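Local coordinates for protein enoyl-CoA hydratase subunit II (Geobacillus kaustophilus, PDB 2EJ5) that probably catalyses the hydration of enoyl-CoA thioesters, as a crotonase-family lyase linked to the breakdown of phenylacetic acid, at residues E3-E8 against N32-K37; K10-W15 against D45-C50. One frame throughout, in Å; residues are numbered along the deposited sequence.

Contact 1: E3-E8 against N32-K37; sequences ETIRYE and NAEVTK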
loop_
_atom_site.group_PDB
_atom_site.type_symbol
_atom_site.label_atom_id
_atom_site.label_comp_id
_atom_site.label_asym_id
_atom_site.label_seq_id
_atom_site.Cartn_x
_atom_site.Cartn_y
_atom_site.Cartn_z
ATOM N N GLU A 3 -0.482 35.535 13.961
ATOM C CA GLU A 3 -1.859 36.063 13.994
ATOM C C GLU A 3 -2.952 35.081 13.613
ATOM O O GLU A 3 -4.103 35.248 14.030
ATOM C CB GLU A 3 -1.966 37.276 13.084
ATOM C CG GLU A 3 -0.748 38.145 13.148
ATOM C CD GLU A 3 -0.854 39.361 12.279
ATOM O OE1 GLU A 3 -0.174 40.346 12.619
ATOM O OE2 GLU A 3 -1.609 39.322 11.267
ATOM N N THR A 4 -2.616 34.079 12.791
ATOM C CA THR A 4 -3.625 33.110 12.352
ATOM C C THR A 4 -3.435 31.749 13.029
ATOM O O THR A 4 -4.295 30.889 12.928
ATOM C CB THR A 4 -3.607 32.897 10.833
ATOM O OG1 THR A 4 -2.349 32.316 10.463
ATOM C CG2 THR A 4 -3.817 34.234 10.090
ATOM N N ILE A 5 -2.296 31.574 13.681
ATOM C CA ILE A 5 -2.030 30.383 14.480
ATOM C C ILE A 5 -1.472 30.790 15.836
ATOM O O ILE A 5 -1.059 31.957 16.050
ATOM C CB ILE A 5 -1.011 29.429 13.784
ATOM C CG1 ILE A 5 0.408 29.990 13.893
ATOM C CG2 ILE A 5 -1.433 29.142 12.304
ATOM C CD1 ILE A 5 1.484 29.003 13.566
ATOM N N ARG A 6 -1.449 29.808 16.727
ATOM C CA ARG A 6 -0.846 29.903 18.045
ATOM C C ARG A 6 0.249 28.845 18.071
ATOM O O ARG A 6 0.044 27.696 17.635
ATOM C CB ARG A 6 -1.917 29.670 19.130
ATOM C CG ARG A 6 -1.571 30.145 20.539
ATOM C CD ARG A 6 -2.878 30.290 21.383
ATOM N NE ARG A 6 -3.503 28.999 21.674
ATOM C CZ ARG A 6 -4.815 28.758 21.655
ATOM N NH1 ARG A 6 -5.684 29.714 21.328
ATOM N NH2 ARG A 6 -5.256 27.534 21.934
ATOM N N TYR A 7 1.429 29.261 18.523
ATOM C CA TYR A 7 2.560 28.385 18.663
ATOM C C TYR A 7 3.043 28.523 20.088
ATOM O O TYR A 7 3.423 29.610 20.513
ATOM C CB TYR A 7 3.661 28.761 17.666
ATOM C CG TYR A 7 4.889 27.888 17.734
ATOM C CD1 TYR A 7 4.919 26.616 17.124
ATOM C CD2 TYR A 7 6.026 28.322 18.395
ATOM C CE1 TYR A 7 6.058 25.819 17.193
ATOM C CE2 TYR A 7 7.147 27.525 18.482
ATOM C CZ TYR A 7 7.168 26.276 17.868
ATOM O OH TYR A 7 8.320 25.518 17.941
ATOM N N GLU A 8 2.998 27.419 20.826
ATOM C CA GLU A 8 3.336 27.415 22.241
ATOM C C GLU A 8 4.055 26.105 22.548
ATOM O O GLU A 8 3.532 25.032 22.261
ATOM C CB GLU A 8 2.039 27.518 23.045
ATOM C CG GLU A 8 2.203 27.939 24.495
ATOM C CD GLU A 8 0.863 28.106 25.206
ATOM O OE1 GLU A 8 -0.159 28.480 24.556
ATOM O OE2 GLU A 8 0.834 27.856 26.436
ATOM N N ASN A 32 -0.838 29.942 5.889
ATOM C CA ASN A 32 0.133 29.117 5.185
ATOM C C ASN A 32 1.546 29.496 5.546
ATOM O O ASN A 32 2.361 28.645 5.837
ATOM C CB ASN A 32 -0.068 29.181 3.659
ATOM C CG ASN A 32 -1.219 28.360 3.207
ATOM O OD1 ASN A 32 -1.309 27.164 3.527
ATOM N ND2 ASN A 32 -2.132 28.974 2.471
ATOM N N ALA A 33 1.842 30.799 5.501
ATOM C CA ALA A 33 3.158 31.272 5.797
ATOM C C ALA A 33 3.572 31.058 7.251
ATOM O O ALA A 33 4.742 30.795 7.526
ATOM C CB ALA A 33 3.265 32.759 5.435
ATOM N N GLU A 34 2.634 31.233 8.177
ATOM C CA GLU A 34 2.958 31.109 9.613
ATOM C C GLU A 34 3.194 29.644 9.974
ATOM O O GLU A 34 4.111 29.325 10.698
ATOM C CB GLU A 34 1.858 31.726 10.484
ATOM C CG GLU A 34 1.735 33.261 10.268
ATOM C CD GLU A 34 0.696 33.920 11.146
ATOM O OE1 GLU A 34 -0.289 33.246 11.529
ATOM O OE2 GLU A 34 0.869 35.141 11.442
ATOM N N VAL A 35 2.377 28.750 9.418
ATOM C CA VAL A 35 2.538 27.318 9.697
ATOM C C VAL A 35 3.913 26.857 9.225
ATOM O O VAL A 35 4.592 26.136 9.946
ATOM C CB VAL A 35 1.399 26.502 9.092
ATOM C CG1 VAL A 35 1.748 24.979 9.099
ATOM C CG2 VAL A 35 0.076 26.746 9.857
ATOM N N THR A 36 4.336 27.326 8.039
ATOM C CA THR A 36 5.647 27.005 7.466
ATOM C C THR A 36 6.758 27.404 8.416
ATOM O O THR A 36 7.612 26.587 8.769
ATOM C CB THR A 36 5.876 27.685 6.054
ATOM O OG1 THR A 36 4.871 27.250 5.132
ATOM C CG2 THR A 36 7.226 27.338 5.451
ATOM N N LYS A 37 6.763 28.679 8.796
ATOM C CA LYS A 37 7.728 29.222 9.764
ATOM C C LYS A 37 7.762 28.457 11.104
ATOM O O LYS A 37 8.836 28.145 11.613
ATOM C CB LYS A 37 7.402 30.704 10.009
ATOM C CG LYS A 37 8.448 31.444 10.855
ATOM C CD LYS A 37 8.225 32.956 10.770
ATOM C CE LYS A 37 9.211 33.736 11.644
ATOM N NZ LYS A 37 9.005 33.452 13.108
#
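I5, where the edge strand 5-10 begins, passes E34 of helix 29-44 with their CA atoms 7.0 Å apart, so the helix, packed here on the N-terminal hairpin (strands 5-10 and 13-18) of the crotonase-fold sheet, lies at a distance that one glutamate side chain can span. E34 makes that span with its chain extended beyond CG (chi2 -178°), which carries the carboxylate to the backbone leading into the strand. There the two oxygens divide the work. OE2 of E34 takes the amide of E3, with N to OE2 at 2.9 Å in a nearly straight bond that arrives on the syn side, 26° out of the carboxylate plane. OE1 takes T4 twice: T4 N donates to OE1 at 2.8 Å, using its syn lone pair, and the hydroxyl OG1 comes in as well, modelled at 2.5 Å, a separation too short to be trusted exactly. The T4 hydroxyl is there because chi1 (64°) sets OG1 between the backbone N and the carbonyl carbon. The amide of I5 adds a weak third bond to OE1, the fourth to the carboxylate. Beside this polar knot the packing turns apolar: I5 and V35 cross at about a right angle, CG2 against CG2 at 3.7 Å, while CG1 and CD1 of I5 run back along CB of E34. I5 also touches L16 of strand 13-18. With the amides of E3 and T4 donating to it, the E34 carboxylate is probably kept ionised, and bonds to both oxygens fix its rotation.

Contact 2: K10-W15 against D45-C50; sequences KGQVAW and DPNVRC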
loop_
_atom_site.group_PDB
_atom_site.type_symbol
_atom_site.label_atom_id
_atom_site.label_comp_id
_atom_site.label_asym_id
_atom_site.label_seq_id
_atom_site.Cartn_x
_atom_site.Cartn_y
_atom_site.Cartn_z
ATOM N N LYS A 10 4.984 23.632 25.351
ATOM C CA LYS A 10 4.639 23.252 26.717
ATOM C C LYS A 10 5.376 21.956 27.036
ATOM O O LYS A 10 5.090 20.891 26.476
ATOM C CB LYS A 10 3.142 23.110 26.888
ATOM C CG LYS A 10 2.394 24.463 26.829
ATOM C CD LYS A 10 0.901 24.308 26.701
ATOM C CE LYS A 10 0.328 23.405 27.765
ATOM N NZ LYS A 10 0.167 24.063 29.099
ATOM N N GLY A 11 6.379 22.080 27.892
ATOM C CA GLY A 11 7.248 20.972 28.229
ATOM C C GLY A 11 8.192 20.870 27.062
ATOM O O GLY A 11 8.920 21.820 26.766
ATOM N N GLN A 12 8.162 19.724 26.379
ATOM C CA GLN A 12 8.915 19.572 25.139
ATOM C C GLN A 12 8.026 19.294 23.930
ATOM O O GLN A 12 8.473 18.703 22.948
ATOM C CB GLN A 12 9.968 18.516 25.308
ATOM C CG GLN A 12 10.886 18.875 26.474
ATOM C CD GLN A 12 12.181 18.170 26.397
ATOM O OE1 GLN A 12 13.179 18.740 25.982
ATOM N NE2 GLN A 12 12.184 16.910 26.781
ATOM N N VAL A 13 6.773 19.721 24.024
ATOM C CA VAL A 13 5.905 19.661 22.878
ATOM C C VAL A 13 5.501 21.025 22.358
ATOM O O VAL A 13 5.071 21.916 23.134
ATOM C CB VAL A 13 4.745 18.553 22.940
ATOM C CG1 VAL A 13 4.664 17.778 24.255
ATOM C CG2 VAL A 13 3.385 18.991 22.350
ATOM N N ALA A 14 5.710 21.207 21.057
ATOM C CA ALA A 14 5.205 22.394 20.377
ATOM C C ALA A 14 3.759 22.178 19.962
ATOM O O ALA A 14 3.442 21.268 19.186
ATOM C CB ALA A 14 6.104 22.777 19.166
ATOM N N TRP A 15 2.880 23.006 20.505
ATOM C CA TRP A 15 1.470 22.992 20.219
ATOM C C TRP A 15 1.251 24.041 19.122
ATOM O O TRP A 15 1.437 25.259 19.336
ATOM C CB TRP A 15 0.674 23.287 21.486
ATOM C CG TRP A 15 0.821 22.192 22.522
ATOM C CD1 TRP A 15 1.851 22.034 23.450
ATOM C CD2 TRP A 15 -0.060 21.084 22.712
ATOM N NE1 TRP A 15 1.641 20.897 24.194
ATOM C CE2 TRP A 15 0.475 20.298 23.771
ATOM C CE3 TRP A 15 -1.252 20.671 22.090
ATOM C CZ2 TRP A 15 -0.149 19.126 24.215
ATOM C CZ3 TRP A 15 -1.871 19.516 22.525
ATOM C CH2 TRP A 15 -1.318 18.751 23.593
ATOM N N ASP A 45 14.471 23.837 16.907
ATOM C CA ASP A 45 14.500 23.935 18.364
ATOM C C ASP A 45 14.825 22.593 19.033
ATOM O O ASP A 45 13.996 21.671 19.013
ATOM C CB ASP A 45 13.147 24.446 18.841
ATOM C CG ASP A 45 13.150 24.877 20.322
ATOM O OD1 ASP A 45 14.060 24.503 21.094
ATOM O OD2 ASP A 45 12.206 25.574 20.708
ATOM N N PRO A 46 16.021 22.482 19.664
ATOM C CA PRO A 46 16.447 21.285 20.391
ATOM C C PRO A 46 15.568 20.949 21.598
ATOM O O PRO A 46 15.620 19.825 22.115
ATOM C CB PRO A 46 17.853 21.666 20.878
ATOM C CG PRO A 46 17.823 23.149 20.983
ATOM C CD PRO A 46 17.044 23.547 19.760
ATOM N N ASN A 47 14.760 21.897 22.036
ATOM C CA ASN A 47 13.892 21.647 23.170
ATOM C C ASN A 47 12.559 21.038 22.731
ATOM O O ASN A 47 11.834 20.519 23.560
ATOM C CB ASN A 47 13.652 22.919 23.982
ATOM C CG ASN A 47 12.836 22.661 25.260
ATOM O OD1 ASN A 47 13.198 21.823 26.108
ATOM N ND2 ASN A 47 11.723 23.355 25.381
ATOM N N VAL A 48 12.254 21.114 21.428
ATOM C CA VAL A 48 11.004 20.576 20.880
ATOM C C VAL A 48 11.251 19.127 20.456
ATOM O O VAL A 48 12.159 18.852 19.664
ATOM C CB VAL A 48 10.473 21.427 19.669
ATOM C CG1 VAL A 48 9.248 20.724 18.974
ATOM C CG2 VAL A 48 10.070 22.817 20.139
ATOM N N ARG A 49 10.488 18.197 21.036
ATOM C CA ARG A 49 10.639 16.776 20.707
ATOM C C ARG A 49 9.373 16.168 20.100
ATOM O O ARG A 49 9.380 15.014 19.721
ATOM C CB ARG A 49 11.127 15.979 21.928
ATOM C CG ARG A 49 12.626 16.258 22.273
ATOM C CD ARG A 49 12.967 15.770 23.662
ATOM N NE ARG A 49 13.166 14.323 23.674
ATOM C CZ ARG A 49 13.330 13.611 24.779
ATOM N NH1 ARG A 49 13.283 14.228 25.981
ATOM N NH2 ARG A 49 13.493 12.291 24.696
ATOM N N CYS A 50 8.291 16.937 20.034
ATOM C CA CYS A 50 7.051 16.504 19.408
ATOM C C CYS A 50 6.297 17.720 18.964
ATOM O O CYS A 50 6.415 18.800 19.574
ATOM C CB CYS A 50 6.165 15.702 20.382
ATOM S SG CYS A 50 4.698 14.862 19.623
#
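The carbonyl oxygen of Q12 faces two successive amides across the contact, those of R49 and C50, and the bonds are far from equal. In this crotonase fold, Q12 sits in the type II' turn from K10 to V13 that joins the hairpin strands 5-10 and 13-18, and its partners form the end of the connection from helix 29-44 to strand 50-55. R49 N reaches Q12 O at 2.8 Å and almost straight (171°), whereas C50 N makes a weak, bent bond of 3.4 Å to the same Q12 O. The backbones thus meet at the mouth of the parallel pairing between strands 13-18 and 50-55. Beside the turn, the Q12 side chain and R49 lie side by side and point the same way, CD of Q12 being 3.7 Å from CD of R49; CB of Q12 also rests on the carbonyl oxygen of N47. The guanidinium has its main grip elsewhere, with NH2 bonded to the carbonyl of M199 and NE to the hydroxyl of T201, which ties R49 to the chain around the start of helix 201-216. Two apolar pairs accompany the backbone bonds: chi1 of V48 (172°) puts CG1 where it meets A14 CB at 3.8 Å, and CB of V13 faces CB of C50. Earlier in segment 45-50, OD1 of D45 accepts from N47 N, an Asx turn. Two residues beyond Q12, A14 N donates to C50 O at 2.9 Å.

In the fold
The centres of the two contacts lie about 15 Å apart on one end of the mixed sheet, and their segments alternate along the chain: 3-8, 10-15, 32-37, 45-50. Strands 5-10 and 13-18 form the hairpin that both contacts share, and helix 29-44 with its trailing connection supplies the second partner each time, leading on to strand 50-55. The hairpin itself joins them, through E8 O and W15 N 2.8 Å apart, a probable hydrogen bond, and through Y7, whose CE1 packs 3.6 Å from A14 CB. Contact 1 joins the helix to the edge strand, and contact 2 joins the connection after it to the next strand, so both tie the N-terminal hairpin to the helix and its exit.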